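Local structure of beta-agarase D (Zobellia galactanivorans, 4ASM) at residues R232-V237 with V242-N247. The protein cleaves the beta-1,4-linkages of agarose in a random manner with retention of anomeric configuration, this chain being its family GH16 catalytic domain. Numbering follows the deposited sequence.
Sequences RLEYFV and VRILDN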
loop_
_atom_site.group_PDB
_atom_site.type_symbol
_atom_site.label_atom_id
_atom_site.label_comp_id
_atom_site.label_asym_id
_atom_site.label_seq_id
_atom_site.Cartn_x
_atom_site.Cartn_y
_atom_site.Cartn_z
ATOM N N ARG A 232 -4.705 5.111 -15.148
ATOM C CA ARG A 232 -5.628 4.024 -14.742
ATOM C C ARG A 232 -4.991 2.951 -13.860
ATOM O O ARG A 232 -3.941 2.389 -14.218
ATOM C CB ARG A 232 -6.323 3.369 -15.943
ATOM C CG ARG A 232 -7.339 2.263 -15.562
ATOM C CD ARG A 232 -8.039 1.775 -16.807
ATOM N NE ARG A 232 -8.855 0.567 -16.647
ATOM C CZ ARG A 232 -10.153 0.469 -16.950
ATOM N NH1 ARG A 232 -10.839 1.538 -17.352
ATOM N NH2 ARG A 232 -10.762 -0.707 -16.831
ATOM N N LEU A 233 -5.665 2.672 -12.737
ATOM C CA LEU A 233 -5.290 1.610 -11.784
ATOM C C LEU A 233 -6.483 0.714 -11.548
ATOM O O LEU A 233 -7.600 1.212 -11.423
ATOM C CB LEU A 233 -4.914 2.193 -10.422
ATOM C CG LEU A 233 -3.837 3.271 -10.344
ATOM C CD1 LEU A 233 -3.658 3.790 -8.906
ATOM C CD2 LEU A 233 -2.507 2.759 -10.922
ATOM N N GLU A 234 -6.242 -0.595 -11.443
ATOM C CA GLU A 234 -7.308 -1.540 -11.103
ATOM C C GLU A 234 -6.842 -2.372 -9.921
ATOM O O GLU A 234 -5.675 -2.791 -9.900
ATOM C CB GLU A 234 -7.600 -2.469 -12.269
ATOM C CG GLU A 234 -8.035 -1.768 -13.554
ATOM C CD GLU A 234 -7.877 -2.626 -14.799
ATOM O OE1 GLU A 234 -7.412 -3.782 -14.698
ATOM O OE2 GLU A 234 -8.247 -2.126 -15.886
ATOM N N TYR A 235 -7.729 -2.596 -8.944
ATOM C CA TYR A 235 -7.396 -3.343 -7.729
ATOM C C TYR A 235 -8.146 -4.660 -7.682
ATOM O O TYR A 235 -9.286 -4.737 -8.144
ATOM C CB TYR A 235 -7.741 -2.523 -6.473
ATOM C CG TYR A 235 -6.908 -1.289 -6.306
ATOM C CD1 TYR A 235 -7.214 -0.120 -6.991
ATOM C CD2 TYR A 235 -5.789 -1.303 -5.479
ATOM C CE1 TYR A 235 -6.419 1.012 -6.848
ATOM C CE2 TYR A 235 -5.012 -0.174 -5.307
ATOM C CZ TYR A 235 -5.321 0.972 -6.009
ATOM O OH TYR A 235 -4.530 2.096 -5.880
ATOM N N PHE A 236 -7.491 -5.681 -7.131
ATOM C CA PHE A 236 -8.020 -7.054 -7.097
ATOM C C PHE A 236 -7.785 -7.648 -5.726
ATOM O O PHE A 236 -6.701 -7.489 -5.157
ATOM C CB PHE A 236 -7.294 -7.926 -8.132
ATOM C CG PHE A 236 -7.411 -7.412 -9.531
ATOM C CD1 PHE A 236 -6.581 -6.377 -9.971
ATOM C CD2 PHE A 236 -8.351 -7.931 -10.409
ATOM C CE1 PHE A 236 -6.695 -5.856 -11.262
ATOM C CE2 PHE A 236 -8.467 -7.407 -11.712
ATOM C CZ PHE A 236 -7.628 -6.384 -12.130
ATOM N N VAL A 237 -8.808 -8.326 -5.193
ATOM C CA VAL A 237 -8.710 -9.052 -3.929
ATOM C C VAL A 237 -9.277 -10.436 -4.164
ATOM O O VAL A 237 -10.416 -10.588 -4.646
ATOM C CB VAL A 237 -9.482 -8.354 -2.788
ATOM C CG1 VAL A 237 -9.385 -9.189 -1.498
ATOM C CG2 VAL A 237 -8.898 -6.977 -2.543
ATOM N N VAL A 242 -11.996 -5.254 -7.704
ATOM C CA VAL A 242 -12.810 -4.561 -6.693
ATOM C C VAL A 242 -12.845 -3.038 -6.828
ATOM O O VAL A 242 -13.682 -2.388 -6.214
ATOM C CB VAL A 242 -12.391 -4.936 -5.251
ATOM C CG1 VAL A 242 -12.667 -6.418 -4.977
ATOM C CG2 VAL A 242 -10.912 -4.585 -4.978
ATOM N N ARG A 243 -11.933 -2.466 -7.610
ATOM C CA ARG A 243 -11.881 -1.014 -7.757
ATOM C C ARG A 243 -11.114 -0.607 -9.011
ATOM O O ARG A 243 -10.142 -1.257 -9.383
ATOM C CB ARG A 243 -11.212 -0.361 -6.538
ATOM C CG ARG A 243 -11.289 1.175 -6.557
ATOM C CD ARG A 243 -11.142 1.703 -5.174
ATOM N NE ARG A 243 -10.653 3.080 -5.093
ATOM C CZ ARG A 243 -11.377 4.131 -4.706
ATOM N NH1 ARG A 243 -12.669 4.012 -4.410
ATOM N NH2 ARG A 243 -10.798 5.322 -4.582
ATOM N N ILE A 244 -11.569 0.459 -9.665
ATOM C CA ILE A 244 -10.826 1.077 -10.756
ATOM C C ILE A 244 -10.756 2.574 -10.483
ATOM O O ILE A 244 -11.780 3.190 -10.130
ATOM C CB ILE A 244 -11.493 0.873 -12.137
ATOM C CG1 ILE A 244 -11.779 -0.605 -12.409
ATOM C CG2 ILE A 244 -10.589 1.428 -13.259
ATOM C CD1 ILE A 244 -12.506 -0.843 -13.702
ATOM N N LEU A 245 -9.560 3.159 -10.634
ATOM C CA LEU A 245 -9.393 4.611 -10.721
ATOM C C LEU A 245 -9.006 4.893 -12.151
ATOM O O LEU A 245 -8.059 4.297 -12.684
ATOM C CB LEU A 245 -8.284 5.131 -9.794
ATOM C CG LEU A 245 -8.798 5.797 -8.525
ATOM C CD1 LEU A 245 -9.389 4.718 -7.655
ATOM C CD2 LEU A 245 -7.734 6.553 -7.789
ATOM N N ASP A 246 -9.751 5.762 -12.811
ATOM C CA ASP A 246 -9.466 6.042 -14.211
ATOM C C ASP A 246 -9.577 7.530 -14.450
ATOM O O ASP A 246 -10.668 8.055 -14.768
ATOM C CB ASP A 246 -10.398 5.237 -15.126
ATOM C CG ASP A 246 -9.994 5.319 -16.588
ATOM O OD1 ASP A 246 -9.446 6.371 -17.000
ATOM O OD2 ASP A 246 -10.223 4.327 -17.338
ATOM N N ASN A 247 -8.428 8.198 -14.306
ATOM C CA ASN A 247 -8.269 9.641 -14.560
ATOM C C ASN A 247 -9.034 10.542 -13.576
ATOM O O ASN A 247 -8.427 11.174 -12.699
ATOM C CB ASN A 247 -8.592 9.979 -16.033
ATOM C CG ASN A 247 -8.216 11.392 -16.406
ATOM O OD1 ASN A 247 -9.017 12.122 -17.012
ATOM N ND2 ASN A 247 -7.017 11.798 -16.046
#
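Arg-232 reaches across to the neighbouring strand and meets Asp-246 in a salt bridge, NH1 to OD2 at 2.9 Å. The oxygen lies near the guanidinium plane and offers its anti lone pair, while the carboxylate itself stands almost perpendicular, the two planes 86° apart. On the other flank of the same guanidinium, NE and NH2 both grip a single oxygen, OE2 of Glu-234, side-on and in plane; the NE to OE2 bond is 2.9 Å. Ile-244 closes one face, its CG2 over the centre of the group, 3.8 Å from Arg-232 CZ. The arginine gets there with CG anti to the backbone N (chi1 -178°) and the chain extended as far as NE, which carries the head over Ile-244 between the two acids. Cutting the residue back to alanine is likely to leave both carboxylates without the cation they share and strip Ile-244 of the flat group packed on it.

Beneath this network runs the ladder of an antiparallel hairpin, strands 232-237 and 240-246 of the GH16 catalytic domain. Leu-233 and Leu-245 form a hydrogen-bonded pair, each N to the other's O at 2.9 Å. Further along, Tyr-235 N donates to Arg-243 O and Val-242 N to Tyr-235 O, both at 2.8 Å; with Val-242 and Arg-243 both facing Tyr-235, this is a classic beta bulge. On the sheet face opposite the salt bridges, Tyr-235 CD1 packs on Arg-243 CB at 4.0 Å. Their polar ends turn elsewhere, Tyr-235 OH to Ser-186 O and Arg-243 NH1 to Asp-203. The Tyr-235 side chain lies about 9 Å from those of Glu-160 and Glu-165, the probable nucleophile and proton donor.

In the second shell, Asn-226 holds Glu-234 OE1 and Lys-295 pairs with Asp-246 OD1. Each carboxylate thus divides its oxygens between Arg-232 and another donor, likely keeping both acids ionised and the guanidinium fixed in rotation.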